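PDB 6NCS: N-acetylneuraminic acid (Sialic acid) synthetase from Leptospira borgpetersenii serovar Hardjo-bovis, which probably makes sialic acid or its 9-phosphate as a manganese-binding enzyme of the NeuB family with a TIM-barrel fold. Local coordinates for residues R45-A50 with K99-F104. Numbering follows the deposited sequence. Where two conformers were deposited one is given.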
loop_
_atom_site.group_PDB
_atom_site.type_symbol
_atom_site.label_atom_id
_atom_site.label_comp_id
_atom_site.label_asym_id
_atom_site.label_seq_id
_atom_site.Cartn_x
_atom_site.Cartn_y
_atom_site.Cartn_z
ATOM N N ARG A 45 -28.969 11.997 -13.525
ATOM C CA ARG A 45 -28.782 10.555 -13.637
ATOM C C ARG A 45 -27.448 10.124 -13.045
ATOM O O ARG A 45 -27.350 9.060 -12.421
ATOM C CB ARG A 45 -28.868 10.130 -15.105
ATOM C CG ARG A 45 -28.537 8.674 -15.344
ATOM C CD ARG A 45 -28.614 8.320 -16.821
ATOM N NE ARG A 45 -28.131 6.968 -17.064
ATOM C CZ ARG A 45 -27.765 6.509 -18.252
ATOM N NH1 ARG A 45 -27.822 7.304 -19.318
ATOM N NH2 ARG A 45 -27.338 5.258 -18.372
ATOM N N MET A 46 -26.407 10.938 -13.230
ATOM C CA MET A 46 -25.106 10.598 -12.662
ATOM C C MET A 46 -25.182 10.539 -11.142
ATOM O O MET A 46 -24.589 9.649 -10.514
ATOM C CB MET A 46 -24.055 11.610 -13.127
ATOM C CG MET A 46 -23.784 11.552 -14.628
ATOM S SD MET A 46 -22.597 12.816 -15.165
ATOM C CE MET A 46 -21.043 12.074 -14.624
ATOM N N ILE A 47 -25.938 11.462 -10.540
ATOM C CA ILE A 47 -26.124 11.444 -9.089
ATOM C C ILE A 47 -26.820 10.159 -8.661
ATOM O O ILE A 47 -26.382 9.479 -7.724
ATOM C CB ILE A 47 -26.924 12.671 -8.629
ATOM C CG1 ILE A 47 -26.163 13.975 -8.876
ATOM C CG2 ILE A 47 -27.279 12.531 -7.153
ATOM C CD1 ILE A 47 -27.039 15.219 -8.650
ATOM N N ASP A 48 -27.944 9.834 -9.311
ATOM C CA ASP A 48 -28.685 8.619 -8.965
ATOM C C ASP A 48 -27.783 7.393 -8.979
ATOM O O ASP A 48 -27.784 6.592 -8.034
ATOM C CB ASP A 48 -29.842 8.393 -9.943
ATOM C CG ASP A 48 -30.889 9.490 -9.903
ATOM O OD1 ASP A 48 -30.882 10.325 -8.976
ATOM O OD2 ASP A 48 -31.733 9.505 -10.824
ATOM N N GLU A 49 -27.004 7.222 -10.052
ATOM C CA GLU A 49 -26.244 5.990 -10.188
ATOM C C GLU A 49 -24.991 5.988 -9.315
ATOM O O GLU A 49 -24.525 4.912 -8.912
ATOM C CB GLU A 49 -25.918 5.752 -11.665
ATOM C CG GLU A 49 -27.204 5.638 -12.480
ATOM C CD GLU A 49 -27.026 5.016 -13.851
ATOM O OE1 GLU A 49 -26.040 4.283 -14.063
ATOM O OE2 GLU A 49 -27.892 5.251 -14.722
ATOM N N ALA A 50 -24.451 7.170 -8.997
ATOM C CA ALA A 50 -23.352 7.250 -8.033
ATOM C C ALA A 50 -23.832 6.909 -6.634
ATOM O O ALA A 50 -23.102 6.286 -5.851
ATOM C CB ALA A 50 -22.730 8.648 -8.041
ATOM N N LYS A 99 -30.949 11.417 -2.460
ATOM C CA LYS A 99 -30.341 10.112 -2.685
ATOM C C LYS A 99 -29.267 9.772 -1.655
ATOM O O LYS A 99 -28.590 8.749 -1.801
ATOM C CB LYS A 99 -29.763 10.045 -4.101
ATOM C CG LYS A 99 -30.819 10.091 -5.214
ATOM C CD LYS A 99 -31.923 9.085 -4.965
ATOM C CE LYS A 99 -32.816 8.918 -6.182
ATOM N NZ LYS A 99 -32.387 7.755 -7.014
ATOM N N ASN A 100 -29.098 10.615 -0.631
ATOM C CA ASN A 100 -28.142 10.374 0.451
ATOM C C ASN A 100 -26.713 10.228 -0.070
ATOM O O ASN A 100 -25.986 9.315 0.317
ATOM C CB ASN A 100 -28.533 9.141 1.271
ATOM C CG ASN A 100 -29.874 9.290 1.942
ATOM O OD1 ASN A 100 -30.171 10.326 2.536
ATOM N ND2 ASN A 100 -30.699 8.256 1.846
ATOM N N ILE A 101 -26.310 11.134 -0.957
ATOM C CA ILE A 101 -24.920 11.227 -1.375
ATOM C C ILE A 101 -24.523 12.688 -1.222
ATOM O O ILE A 101 -25.353 13.583 -1.410
ATOM C CB ILE A 101 -24.701 10.703 -2.815
ATOM C CG1 ILE A 101 -23.213 10.729 -3.186
ATOM C CG2 ILE A 101 -25.536 11.478 -3.826
ATOM C CD1 ILE A 101 -22.870 9.942 -4.459
ATOM N N LEU A 102 -23.289 12.935 -0.800
ATOM C CA LEU A 102 -22.863 14.316 -0.587
ATOM C C LEU A 102 -22.595 15.011 -1.925
ATOM O O LEU A 102 -21.947 14.447 -2.805
ATOM C CB LEU A 102 -21.623 14.347 0.303
ATOM C CG LEU A 102 -21.054 15.710 0.696
ATOM C CD1 LEU A 102 -22.163 16.687 1.049
ATOM C CD2 LEU A 102 -20.116 15.525 1.878
ATOM N N PHE A 103 -23.116 16.231 -2.088
ATOM C CA PHE A 103 -22.850 17.048 -3.274
ATOM C C PHE A 103 -21.797 18.098 -2.939
ATOM O O PHE A 103 -21.890 18.747 -1.898
ATOM C CB PHE A 103 -24.127 17.753 -3.757
ATOM C CG PHE A 103 -23.876 18.887 -4.722
ATOM C CD1 PHE A 103 -23.822 18.655 -6.092
ATOM C CD2 PHE A 103 -23.681 20.189 -4.263
ATOM C CE1 PHE A 103 -23.588 19.690 -6.981
ATOM C CE2 PHE A 103 -23.439 21.225 -5.155
ATOM C CZ PHE A 103 -23.391 20.973 -6.506
ATOM N N PHE A 104 -20.806 18.278 -3.815
ATOM C CA PHE A 104 -19.972 19.478 -3.739
ATOM C C PHE A 104 -19.370 19.742 -5.114
ATOM O O PHE A 104 -19.721 19.093 -6.100
ATOM C CB PHE A 104 -18.923 19.404 -2.607
ATOM C CG PHE A 104 -17.790 18.417 -2.808
ATOM C CD1 PHE A 104 -18.018 17.045 -2.887
ATOM C CD2 PHE A 104 -16.472 18.863 -2.792
ATOM C CE1 PHE A 104 -16.949 16.151 -3.025
ATOM C CE2 PHE A 104 -15.409 17.975 -2.906
ATOM C CZ PHE A 104 -15.648 16.624 -3.032
HETATM O O HOH W 1 -30.103 6.285 -6.521
#
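Ile101 meets Ile47 and Ala50 in a buried apolar contact, bordered by a long Asp48–Lys99 salt bridge, where the outer layer of a TIM barrel packs on the turn leading into a barrel strand. Residues 45-50 belong to helix 40-52; residues 99-104 leave helix 86-98 and enter strand 102-107, which pairs in parallel with strand 57-62. The reversal at the end of helix 86-98 is a Schellman motif with Asn100, at positive phi, as its C-prime residue; Ile101, whose N closes the motif on Ser96 O, points toward helix 40-52.

Ile101 uses both of its branches. With CG1 anti to the backbone N (chi1 -176°), the long arm carries CD1 to Ala50, 3.8 Å from Ala50 CB, while the short branch, Ile101 CG2, lies 3.9 Å from Ile47 CG2. Phe60 of strand 57-62 and Leu92 and Ser96 of helix 86-98 also touch Ile47, which thus packs at once against helix, barrel strand and Ile101.

The polar border is looser. The principal partner of Asp48 OD1 is Arg95 of helix 86-98, in a salt bridge; Lys99 NZ stands 3.6 Å from the same oxygen. Bent at chi2, the Lys99 chain runs alongside OD1, with CG and CE both near it, and chi4 (95°) sets NZ alone. A water, accepting from Lys99 NZ and donating to Asp48 O, both at 2.8 Å, links this lysine to the helix backbone.

The contact exemplifies a common division of labour, apolar centre and charged border: methyl groups in van der Waals contact hold the buried side, while Arg95 and, at ion-pair distance only, Lys99 would be expected to favour ionised Asp48 and join the two helices electrostatically.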